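Long-range contacts in kappa-carrageenase (Zobellia galactanivorans, PDB 5OCR), which probably hydrolyses kappa-carrageenan, a sulfated galactan of red algae, through the family 16 glycoside hydrolase domain that this chain represents: residues A[158-164]-A[186-192]; A[10-14]-A[100-104]; A[207-212]-A[223-229]. One frame throughout, in Å; residues are numbered along the deposited sequence.

Contact 1: residues A[158-164]-A[186-192]; sequences YDMDLNL and QLNKWRA
Asp161 and Lys189 form a cross-strand salt bridge, their side chains side by side and Lys189 NZ 2.9 Å from Asp161 OD1. Lys189 bends at its last torsion (chi4 -75°) to bring NZ onto the syn side of the carboxylate. The ammonium also has Asp148 and Asp155 as acidic partners, and Asp161 OD2 takes a hydrogen bond from Gln146. Two residues along, Arg191 NH1 lies 2.8 Å from Asp159 OD1, a salt bridge whose hydrogen bond is weak, bent to 141° at the hydrogen; carboxylate and guanidinium planes stand 56° apart. Tyr158 CB lies over the guanidinium centre, NH2 reaches Asp156, and Asp159 OD2 accepts from Asp156 N. Met160 and Trp190 exchange backbone N-H and C=O, and Met160 SD sits at the indole edge, 3.7 Å from Trp190 CE3, a Met-aromatic contact. Ala192 N to Tyr158 O, Leu162 N to Asn188 O and Leu164 N to Gln186 O continue the backbone ladder. Asn163 OD1 accepts from Asn188 N at 3.0 Å, almost in line with the side-chain C=O, while Asn188 ND2 donates in its own amide plane to Leu162 O. Gln186 NE2 approaches Leu164 O from above the carbonyl plane and serves Lys177 O as well. The antiparallel ladder joins strands 189-191 and 159-170 within the beta-jellyroll of this family 16 domain, charged pairs on one face, Met160 and Trp190 on the other.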
loop_
_atom_site.group_PDB
_atom_site.type_symbol
_atom_site.label_atom_id
_atom_site.label_comp_id
_atom_site.label_asym_id
_atom_site.label_seq_id
_atom_site.Cartn_x
_atom_site.Cartn_y
_atom_site.Cartn_z
ATOM N N TYR A 158 10.526 7.748 -10.859
ATOM C CA TYR A 158 10.353 8.964 -10.041
ATOM C C TYR A 158 8.872 9.277 -9.727
ATOM O O TYR A 158 8.568 10.127 -8.873
ATOM C CB TYR A 158 10.925 10.131 -10.832
ATOM C CG TYR A 158 12.435 10.006 -10.976
ATOM C CD1 TYR A 158 13.288 10.408 -9.920
ATOM C CD2 TYR A 158 13.005 9.512 -12.146
ATOM C CE1 TYR A 158 14.682 10.312 -10.070
ATOM C CE2 TYR A 158 14.415 9.379 -12.264
ATOM C CZ TYR A 158 15.202 9.778 -11.237
ATOM O OH TYR A 158 16.598 9.715 -11.379
ATOM N N ASP A 159 7.979 8.645 -10.495
ATOM C CA ASP A 159 6.533 8.900 -10.334
ATOM C C ASP A 159 5.962 8.001 -9.227
ATOM O O ASP A 159 6.267 6.803 -9.181
ATOM C CB ASP A 159 5.800 8.597 -11.646
ATOM C CG ASP A 159 6.291 9.544 -12.796
ATOM O OD1 ASP A 159 6.312 10.776 -12.600
ATOM O OD2 ASP A 159 6.652 9.067 -13.905
ATOM N N MET A 160 5.063 8.591 -8.434
ATOM C CA MET A 160 4.290 7.760 -7.485
ATOM C C MET A 160 2.821 8.040 -7.523
ATOM O O MET A 160 2.376 9.065 -8.026
ATOM C CB MET A 160 4.871 7.870 -6.061
ATOM C CG MET A 160 4.638 9.256 -5.495
ATOM S SD MET A 160 5.745 9.511 -4.047
ATOM C CE MET A 160 7.409 9.428 -4.664
ATOM N N ASP A 161 2.061 7.084 -6.996
ATOM C CA ASP A 161 0.604 7.197 -7.012
ATOM C C ASP A 161 0.096 7.187 -5.593
ATOM O O ASP A 161 0.663 6.522 -4.723
ATOM C CB ASP A 161 0.047 5.968 -7.704
ATOM C CG ASP A 161 0.558 5.871 -9.155
ATOM O OD1 ASP A 161 0.354 6.867 -9.869
ATOM O OD2 ASP A 161 1.225 4.866 -9.542
ATOM N N LEU A 162 -0.957 7.963 -5.368
ATOM C CA LEU A 162 -1.460 8.212 -4.043
ATOM C C LEU A 162 -2.987 8.137 -4.159
ATOM O O LEU A 162 -3.676 9.075 -3.810
ATOM C CB LEU A 162 -0.955 9.529 -3.406
ATOM C CG LEU A 162 0.555 9.814 -3.578
ATOM C CD1 LEU A 162 0.824 10.674 -4.832
ATOM C CD2 LEU A 162 0.975 10.651 -2.382
ATOM N N ASN A 163 -3.553 6.973 -4.512
ATOM C CA ASN A 163 -4.943 6.929 -4.999
ATOM C C ASN A 163 -5.974 6.469 -3.984
ATOM O O ASN A 163 -5.578 5.918 -2.983
ATOM C CB ASN A 163 -5.011 5.872 -6.113
ATOM C CG ASN A 163 -4.233 6.325 -7.316
ATOM O OD1 ASN A 163 -4.112 7.521 -7.554
ATOM N ND2 ASN A 163 -3.808 5.409 -8.134
ATOM N N LEU A 164 -7.234 6.835 -4.220
ATOM C CA LEU A 164 -8.333 6.296 -3.415
ATOM C C LEU A 164 -9.119 5.257 -4.203
ATOM O O LEU A 164 -9.294 5.398 -5.411
ATOM C CB LEU A 164 -9.357 7.388 -3.147
ATOM C CG LEU A 164 -8.781 8.528 -2.287
ATOM C CD1 LEU A 164 -9.684 9.775 -2.314
ATOM C CD2 LEU A 164 -8.389 8.108 -0.904
ATOM N N GLN A 186 -10.410 10.819 -7.135
ATOM C CA GLN A 186 -9.708 9.663 -6.595
ATOM C C GLN A 186 -8.280 9.435 -7.035
ATOM O O GLN A 186 -7.624 8.615 -6.469
ATOM C CB GLN A 186 -10.501 8.382 -6.774
ATOM C CG GLN A 186 -11.843 8.411 -6.056
ATOM C CD GLN A 186 -12.652 7.201 -6.264
ATOM O OE1 GLN A 186 -13.880 7.306 -6.405
ATOM N NE2 GLN A 186 -12.003 6.031 -6.324
ATOM N N LEU A 187 -7.810 10.084 -8.077
ATOM C CA LEU A 187 -6.444 9.781 -8.603
ATOM C C LEU A 187 -5.503 10.884 -8.175
ATOM O O LEU A 187 -5.741 12.059 -8.525
ATOM C CB LEU A 187 -6.486 9.687 -10.155
ATOM C CG LEU A 187 -5.196 9.208 -10.838
ATOM C CD1 LEU A 187 -5.513 8.241 -12.000
ATOM C CD2 LEU A 187 -4.373 10.407 -11.403
ATOM N N ASN A 188 -4.360 10.499 -7.572
ATOM C CA ASN A 188 -3.295 11.442 -7.363
ATOM C C ASN A 188 -1.983 10.885 -7.885
ATOM O O ASN A 188 -1.628 9.753 -7.610
ATOM C CB ASN A 188 -3.111 11.676 -5.845
ATOM C CG ASN A 188 -4.256 12.404 -5.243
ATOM O OD1 ASN A 188 -4.676 13.466 -5.708
ATOM N ND2 ASN A 188 -4.825 11.807 -4.214
ATOM N N LYS A 189 -1.212 11.711 -8.587
ATOM C CA LYS A 189 0.126 11.327 -9.060
ATOM C C LYS A 189 1.060 12.439 -8.564
ATOM O O LYS A 189 0.657 13.643 -8.475
ATOM C CB LYS A 189 0.107 11.275 -10.598
ATOM C CG LYS A 189 -0.581 9.990 -11.079
ATOM C CD LYS A 189 -0.454 9.808 -12.593
ATOM C CE LYS A 189 -1.001 8.454 -13.050
ATOM N NZ LYS A 189 -0.052 7.332 -12.700
ATOM N N TRP A 190 2.270 12.060 -8.157
ATOM C CA TRP A 190 3.287 13.072 -7.837
ATOM C C TRP A 190 4.607 12.592 -8.308
ATOM O O TRP A 190 4.917 11.419 -8.169
ATOM C CB TRP A 190 3.320 13.335 -6.328
ATOM C CG TRP A 190 4.270 14.423 -5.912
ATOM C CD1 TRP A 190 4.131 15.802 -6.015
ATOM C CD2 TRP A 190 5.559 14.228 -5.282
ATOM N NE1 TRP A 190 5.251 16.441 -5.477
ATOM C CE2 TRP A 190 6.130 15.575 -5.043
ATOM C CE3 TRP A 190 6.262 13.094 -4.830
ATOM C CZ2 TRP A 190 7.369 15.751 -4.425
ATOM C CZ3 TRP A 190 7.492 13.303 -4.195
ATOM C CH2 TRP A 190 8.006 14.600 -3.983
ATOM N N ARG A 191 5.410 13.487 -8.927
ATOM C CA ARG A 191 6.763 13.197 -9.339
ATOM C C ARG A 191 7.828 13.724 -8.391
ATOM O O ARG A 191 7.883 14.978 -8.083
ATOM C CB ARG A 191 6.998 13.690 -10.807
ATOM C CG ARG A 191 8.345 13.186 -11.277
ATOM C CD ARG A 191 8.520 13.751 -12.765
ATOM N NE ARG A 191 9.770 13.204 -13.326
ATOM C CZ ARG A 191 9.899 11.965 -13.842
ATOM N NH1 ARG A 191 8.820 11.143 -13.843
ATOM N NH2 ARG A 191 11.092 11.510 -14.306
ATOM N N ALA A 192 8.695 12.814 -7.877
ATOM C CA ALA A 192 9.686 13.191 -6.846
ATOM C C ALA A 192 10.939 13.735 -7.554
ATOM O O ALA A 192 11.194 13.349 -8.727
ATOM C CB ALA A 192 10.043 11.917 -6.039
#

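Contact 2: residues A[10-14]-A[100-104]; sequences QPTKT and GYFEA
Tyr101 reaches out from its strand to the N-terminal segment and meets it with ring face and hydroxyl alike. Pro11 CB stands 3.5 Å from the centroid of the Tyr101 ring, almost exactly on the ring normal, in a CH-pi contact; Pro11 CG continues over the same ring toward Tyr101 CG. The hydroxyl donates to the backbone, Tyr101 OH to Lys13 O at 2.6 Å, with the carbonyl oxygen near the ring plane, and this bond fixes the outer end of the ring. Thr14 CG2 adds an oblique methyl contact, 3.8 Å from Tyr101 CE1. The irregular segment 10-14 thus packs on a sheet of the beta-jellyroll in which strand 100-107 lies between strands 200-207 and 273-285; Trp283 and Trp21 pack against Pro11 as well. Glu103, next on the same side of its strand, holds Thr12 by two bonds to one oxygen. Glu103 OE1 takes Thr12 N at 3.0 Å on its syn lone pair, and Thr12 OG1 at 2.8 Å from above the carboxylate plane. A first torsion that swings CG away from the backbone N (chi1 -172°) and an extended chain carry the Glu103 carboxylate to the threonine. Its other oxygen, Glu103 OE2, accepts from a water that also donates to Gln10 O, and is hydrogen-bonded to Tyr279 OH on strand 273-285.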
loop_
_atom_site.group_PDB
_atom_site.type_symbol
_atom_site.label_atom_id
_atom_site.label_comp_id
_atom_site.label_asym_id
_atom_site.label_seq_id
_atom_site.Cartn_x
_atom_site.Cartn_y
_atom_site.Cartn_z
ATOM N N GLN A 10 5.457 13.480 16.615
ATOM C CA GLN A 10 4.200 14.090 16.085
ATOM C C GLN A 10 4.156 13.939 14.579
ATOM O O GLN A 10 5.219 13.803 13.956
ATOM C CB GLN A 10 4.138 15.600 16.400
ATOM C CG GLN A 10 3.909 15.901 17.882
ATOM C CD GLN A 10 2.436 15.642 18.194
ATOM O OE1 GLN A 10 1.549 16.344 17.714
ATOM N NE2 GLN A 10 2.168 14.604 18.977
ATOM N N PRO A 11 2.961 14.073 13.978
ATOM C CA PRO A 11 2.873 14.174 12.447
ATOM C C PRO A 11 3.916 15.186 11.859
ATOM O O PRO A 11 4.172 16.305 12.416
ATOM C CB PRO A 11 1.432 14.631 12.208
ATOM C CG PRO A 11 0.673 14.083 13.432
ATOM C CD PRO A 11 1.631 14.276 14.581
ATOM N N THR A 12 4.598 14.784 10.785
ATOM C CA THR A 12 5.605 15.717 10.139
ATOM C C THR A 12 4.979 17.008 9.718
ATOM O O THR A 12 5.607 18.108 9.890
ATOM C CB THR A 12 6.312 14.999 8.968
ATOM O OG1 THR A 12 6.955 13.832 9.501
ATOM C CG2 THR A 12 7.428 15.852 8.302
ATOM N N LYS A 13 3.772 16.941 9.141
ATOM C CA LYS A 13 3.145 18.167 8.648
ATOM C C LYS A 13 1.631 17.975 8.658
ATOM O O LYS A 13 1.172 16.943 8.194
ATOM C CB LYS A 13 3.611 18.448 7.221
ATOM C CG LYS A 13 3.039 19.704 6.603
ATOM C CD LYS A 13 3.692 20.922 7.218
ATOM C CE LYS A 13 3.118 22.041 6.414
ATOM N NZ LYS A 13 3.870 23.193 6.857
ATOM N N THR A 14 0.855 18.942 9.176
ATOM C CA THR A 14 -0.609 18.757 9.196
ATOM C C THR A 14 -1.306 20.001 8.661
ATOM O O THR A 14 -0.670 21.078 8.547
ATOM C CB THR A 14 -1.168 18.474 10.598
ATOM O OG1 THR A 14 -0.983 19.677 11.379
ATOM C CG2 THR A 14 -0.430 17.301 11.298
ATOM N N GLY A 100 -7.615 10.138 11.265
ATOM C CA GLY A 100 -6.379 10.236 12.015
ATOM C C GLY A 100 -5.266 10.673 11.080
ATOM O O GLY A 100 -5.543 11.144 9.952
ATOM N N TYR A 101 -4.041 10.497 11.538
ATOM C CA TYR A 101 -2.889 10.733 10.704
ATOM C C TYR A 101 -2.025 9.497 10.631
ATOM O O TYR A 101 -1.761 8.876 11.684
ATOM C CB TYR A 101 -2.056 11.900 11.308
ATOM C CG TYR A 101 -1.073 12.573 10.351
ATOM C CD1 TYR A 101 -1.379 13.807 9.788
ATOM C CD2 TYR A 101 0.187 11.992 10.095
ATOM C CE1 TYR A 101 -0.494 14.392 8.904
ATOM C CE2 TYR A 101 1.033 12.561 9.167
ATOM C CZ TYR A 101 0.695 13.796 8.640
ATOM O OH TYR A 101 1.588 14.425 7.780
ATOM N N PHE A 102 -1.561 9.148 9.413
ATOM C CA PHE A 102 -0.818 7.889 9.195
ATOM C C PHE A 102 0.504 8.176 8.497
ATOM O O PHE A 102 0.465 8.845 7.412
ATOM C CB PHE A 102 -1.656 6.940 8.331
ATOM C CG PHE A 102 -3.081 6.806 8.842
ATOM C CD1 PHE A 102 -3.410 5.737 9.677
ATOM C CD2 PHE A 102 -4.075 7.753 8.575
ATOM C CE1 PHE A 102 -4.665 5.672 10.277
ATOM C CE2 PHE A 102 -5.372 7.647 9.091
ATOM C CZ PHE A 102 -5.667 6.577 9.961
ATOM N N GLU A 103 1.630 7.711 9.033
ATOM C CA GLU A 103 2.909 8.067 8.417
ATOM C C GLU A 103 3.850 6.902 8.456
ATOM O O GLU A 103 3.831 6.159 9.490
ATOM C CB GLU A 103 3.479 9.213 9.328
ATOM C CG GLU A 103 4.764 9.842 8.693
ATOM C CD GLU A 103 5.303 11.024 9.534
ATOM O OE1 GLU A 103 4.693 12.112 9.420
ATOM O OE2 GLU A 103 6.296 10.828 10.278
ATOM N N ALA A 104 4.641 6.710 7.400
ATOM C CA ALA A 104 5.672 5.701 7.386
ATOM C C ALA A 104 6.870 6.220 6.686
ATOM O O ALA A 104 6.781 7.069 5.776
ATOM C CB ALA A 104 5.073 4.439 6.685
HETATM O O HOH W 1 6.676 11.701 12.851
#

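Contact 3: residues A[207-212]-A[223-229]; sequences VNQNEI and RKPNKYW
The side-chain amide of Asn226 links Asn208, in the turn before strand 211-216, to Trp229 in its own segment. Its ND2 gives one hydrogen to Asn208 O (2.8 Å, 169° at the hydrogen) and the other to Trp229 O at 3.0 Å, both acceptors lying near the amide plane, while Asn226 OD1 receives Trp229 N in an Asx motif. With both ends engaged the amide is fixed in rotation. The group gets there with CG opposite the backbone N (chi1 -171°), and Asn226 N itself bonds to Asn210 O from well above the carbonyl plane. Asn208 OD1 accepts from Asn210 N, an Asx turn, and from Glu211 N, completing an Asx motif. Ile212 CD1 reaches Trp229 CE3 at 3.9 Å, the two side chains crossing at about a right angle. Ile212 and Lys224 form a hydrogen-bonded antiparallel pair, Ile212 N to Lys224 O 2.8 Å. Glu211 OE1 and Arg223 NH1 make a salt bridge of 3.1 Å, with a weak hydrogen bond from NH1 to Glu211 OE2 and the two planes 59° apart; Arg223 NE has a second acid in Glu220. The contact closes the open end of the hairpin of strands 211-216 and 219-225, with Leu164 of strand 159-170 against Ile212 and Trp229, and Ile139 of strand 134-144 against Val207 and Trp229.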
loop_
_atom_site.group_PDB
_atom_site.type_symbol
_atom_site.label_atom_id
_atom_site.label_comp_id
_atom_site.label_asym_id
_atom_site.label_seq_id
_atom_site.Cartn_x
_atom_site.Cartn_y
_atom_site.Cartn_z
ATOM N N VAL A 207 -6.502 12.080 7.450
ATOM C CA VAL A 207 -7.812 11.631 7.007
ATOM C C VAL A 207 -8.826 12.191 8.021
ATOM O O VAL A 207 -8.722 11.900 9.224
ATOM C CB VAL A 207 -7.962 10.087 7.020
ATOM C CG1 VAL A 207 -9.353 9.675 6.545
ATOM C CG2 VAL A 207 -6.881 9.453 6.134
ATOM N N ASN A 208 -9.765 12.998 7.552
ATOM C CA ASN A 208 -10.846 13.449 8.441
ATOM C C ASN A 208 -12.215 13.282 7.727
ATOM O O ASN A 208 -12.258 12.845 6.610
ATOM C CB ASN A 208 -10.597 14.903 8.966
ATOM C CG ASN A 208 -10.543 15.927 7.863
ATOM O OD1 ASN A 208 -11.466 16.043 7.020
ATOM N ND2 ASN A 208 -9.515 16.733 7.891
ATOM N N GLN A 209 -13.338 13.653 8.379
ATOM C CA GLN A 209 -14.641 13.407 7.734
ATOM C C GLN A 209 -14.819 14.196 6.479
ATOM O O GLN A 209 -15.684 13.846 5.671
ATOM C CB GLN A 209 -15.801 13.730 8.719
ATOM C CG GLN A 209 -15.754 15.168 9.150
ATOM C CD GLN A 209 -16.833 15.543 10.133
ATOM O OE1 GLN A 209 -17.950 15.018 10.111
ATOM N NE2 GLN A 209 -16.494 16.479 11.021
ATOM N N ASN A 210 -14.063 15.286 6.335
ATOM C CA ASN A 210 -14.211 16.148 5.191
ATOM C C ASN A 210 -13.237 15.989 4.007
ATOM O O ASN A 210 -13.609 16.171 2.839
ATOM C CB ASN A 210 -14.114 17.611 5.653
ATOM C CG ASN A 210 -15.167 17.968 6.685
ATOM O OD1 ASN A 210 -14.849 18.631 7.731
ATOM N ND2 ASN A 210 -16.405 17.598 6.420
ATOM N N GLU A 211 -11.976 15.687 4.318
ATOM C CA GLU A 211 -10.921 15.683 3.323
ATOM C C GLU A 211 -9.881 14.683 3.671
ATOM O O GLU A 211 -9.739 14.238 4.843
ATOM C CB GLU A 211 -10.190 17.048 3.371
ATOM C CG GLU A 211 -11.002 18.254 2.975
ATOM C CD GLU A 211 -10.118 19.494 2.935
ATOM O OE1 GLU A 211 -9.716 19.955 4.035
ATOM O OE2 GLU A 211 -9.840 20.009 1.822
ATOM N N ILE A 212 -9.091 14.368 2.662
ATOM C CA ILE A 212 -7.944 13.454 2.845
ATOM C C ILE A 212 -6.749 14.253 2.223
ATOM O O ILE A 212 -6.847 14.772 1.130
ATOM C CB ILE A 212 -8.126 12.140 2.076
ATOM C CG1 ILE A 212 -9.355 11.360 2.642
ATOM C CG2 ILE A 212 -6.866 11.242 2.216
ATOM C CD1 ILE A 212 -9.968 10.434 1.570
ATOM N N ARG A 223 -4.776 16.523 -2.235
ATOM C CA ARG A 223 -5.882 16.582 -1.274
ATOM C C ARG A 223 -7.144 16.270 -2.018
ATOM O O ARG A 223 -7.291 16.705 -3.195
ATOM C CB ARG A 223 -5.893 17.999 -0.667
ATOM C CG ARG A 223 -7.080 18.393 0.160
ATOM C CD ARG A 223 -6.979 19.923 0.414
ATOM N NE ARG A 223 -5.827 20.333 1.218
ATOM C CZ ARG A 223 -5.893 20.966 2.393
ATOM N NH1 ARG A 223 -7.086 21.194 2.947
ATOM N NH2 ARG A 223 -4.792 21.330 3.037
ATOM N N LYS A 224 -8.050 15.520 -1.377
ATOM C CA LYS A 224 -9.331 15.173 -2.018
ATOM C C LYS A 224 -10.451 15.221 -1.014
ATOM O O LYS A 224 -10.256 14.959 0.179
ATOM C CB LYS A 224 -9.383 13.758 -2.616
ATOM C CG LYS A 224 -8.312 13.398 -3.649
ATOM C CD LYS A 224 -8.574 14.115 -4.943
ATOM C CE LYS A 224 -8.002 13.228 -6.029
ATOM N NZ LYS A 224 -7.640 14.138 -7.168
ATOM N N PRO A 225 -11.660 15.543 -1.491
ATOM C CA PRO A 225 -12.782 15.458 -0.502
ATOM C C PRO A 225 -13.017 14.042 -0.051
ATOM O O PRO A 225 -12.887 13.129 -0.858
ATOM C CB PRO A 225 -14.031 15.831 -1.355
ATOM C CG PRO A 225 -13.435 16.700 -2.453
ATOM C CD PRO A 225 -12.082 16.070 -2.808
ATOM N N ASN A 226 -13.467 13.860 1.196
ATOM C CA ASN A 226 -13.687 12.437 1.713
ATOM C C ASN A 226 -15.097 11.989 1.404
ATOM O O ASN A 226 -16.037 12.167 2.214
ATOM C CB ASN A 226 -13.385 12.372 3.227
ATOM C CG ASN A 226 -13.376 10.950 3.714
ATOM O OD1 ASN A 226 -13.798 10.097 2.944
ATOM N ND2 ASN A 226 -12.854 10.678 4.899
ATOM N N LYS A 227 -15.289 11.455 0.194
ATOM C CA LYS A 227 -16.636 11.103 -0.217
ATOM C C LYS A 227 -17.057 9.792 0.395
ATOM O O LYS A 227 -18.159 9.697 0.930
ATOM C CB LYS A 227 -16.708 11.000 -1.749
ATOM C CG LYS A 227 -18.085 10.964 -2.290
ATOM C CD LYS A 227 -17.934 11.441 -3.761
ATOM C CE LYS A 227 -19.178 11.145 -4.529
ATOM N NZ LYS A 227 -18.776 11.590 -5.897
ATOM N N TYR A 228 -16.197 8.788 0.287
ATOM C CA TYR A 228 -16.620 7.406 0.613
ATOM C C TYR A 228 -15.870 6.794 1.760
ATOM O O TYR A 228 -16.279 5.752 2.220
ATOM C CB TYR A 228 -16.417 6.540 -0.612
ATOM C CG TYR A 228 -17.283 6.919 -1.774
ATOM C CD1 TYR A 228 -18.671 7.037 -1.629
ATOM C CD2 TYR A 228 -16.711 7.132 -3.045
ATOM C CE1 TYR A 228 -19.481 7.371 -2.750
ATOM C CE2 TYR A 228 -17.489 7.453 -4.140
ATOM C CZ TYR A 228 -18.852 7.622 -3.990
ATOM O OH TYR A 228 -19.604 7.947 -5.122
ATOM N N TRP A 229 -14.756 7.417 2.196
ATOM C CA TRP A 229 -13.725 6.788 3.023
ATOM C C TRP A 229 -13.952 7.000 4.500
ATOM O O TRP A 229 -13.147 7.672 5.222
ATOM C CB TRP A 229 -12.315 7.245 2.536
ATOM C CG TRP A 229 -12.194 6.822 1.122
ATOM C CD1 TRP A 229 -11.760 5.572 0.668
ATOM C CD2 TRP A 229 -12.570 7.585 -0.076
ATOM N NE1 TRP A 229 -11.858 5.500 -0.702
ATOM C CE2 TRP A 229 -12.388 6.685 -1.205
ATOM C CE3 TRP A 229 -13.079 8.902 -0.311
ATOM C CZ2 TRP A 229 -12.696 7.107 -2.546
ATOM C CZ3 TRP A 229 -13.397 9.298 -1.658
ATOM C CH2 TRP A 229 -13.192 8.420 -2.707
#

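From the N terminus, contact 2 comes first: it brings the segment ahead of strand 21-23 back onto strand 100-107, closing a loop of 85 residues. Contact 1 then closes a loop of 21 residues between strands 159-170 and 189-191, and contact 3 joins the hairpin strands 211-216 and 219-225 across ten residues. The three follow in series; none nests in or crosses another. In space contact 3 touches both others. Lys224 NZ lies 3.1 Å from Leu187 O of contact 1, a probable hydrogen bond, and Gly100 O of contact 2 is 2.8 Å from Val207 N of contact 3, a backbone hydrogen bond between strands 100-107 and 200-207. Contacts 1 and 2 remain about 10 Å apart at their nearest atoms.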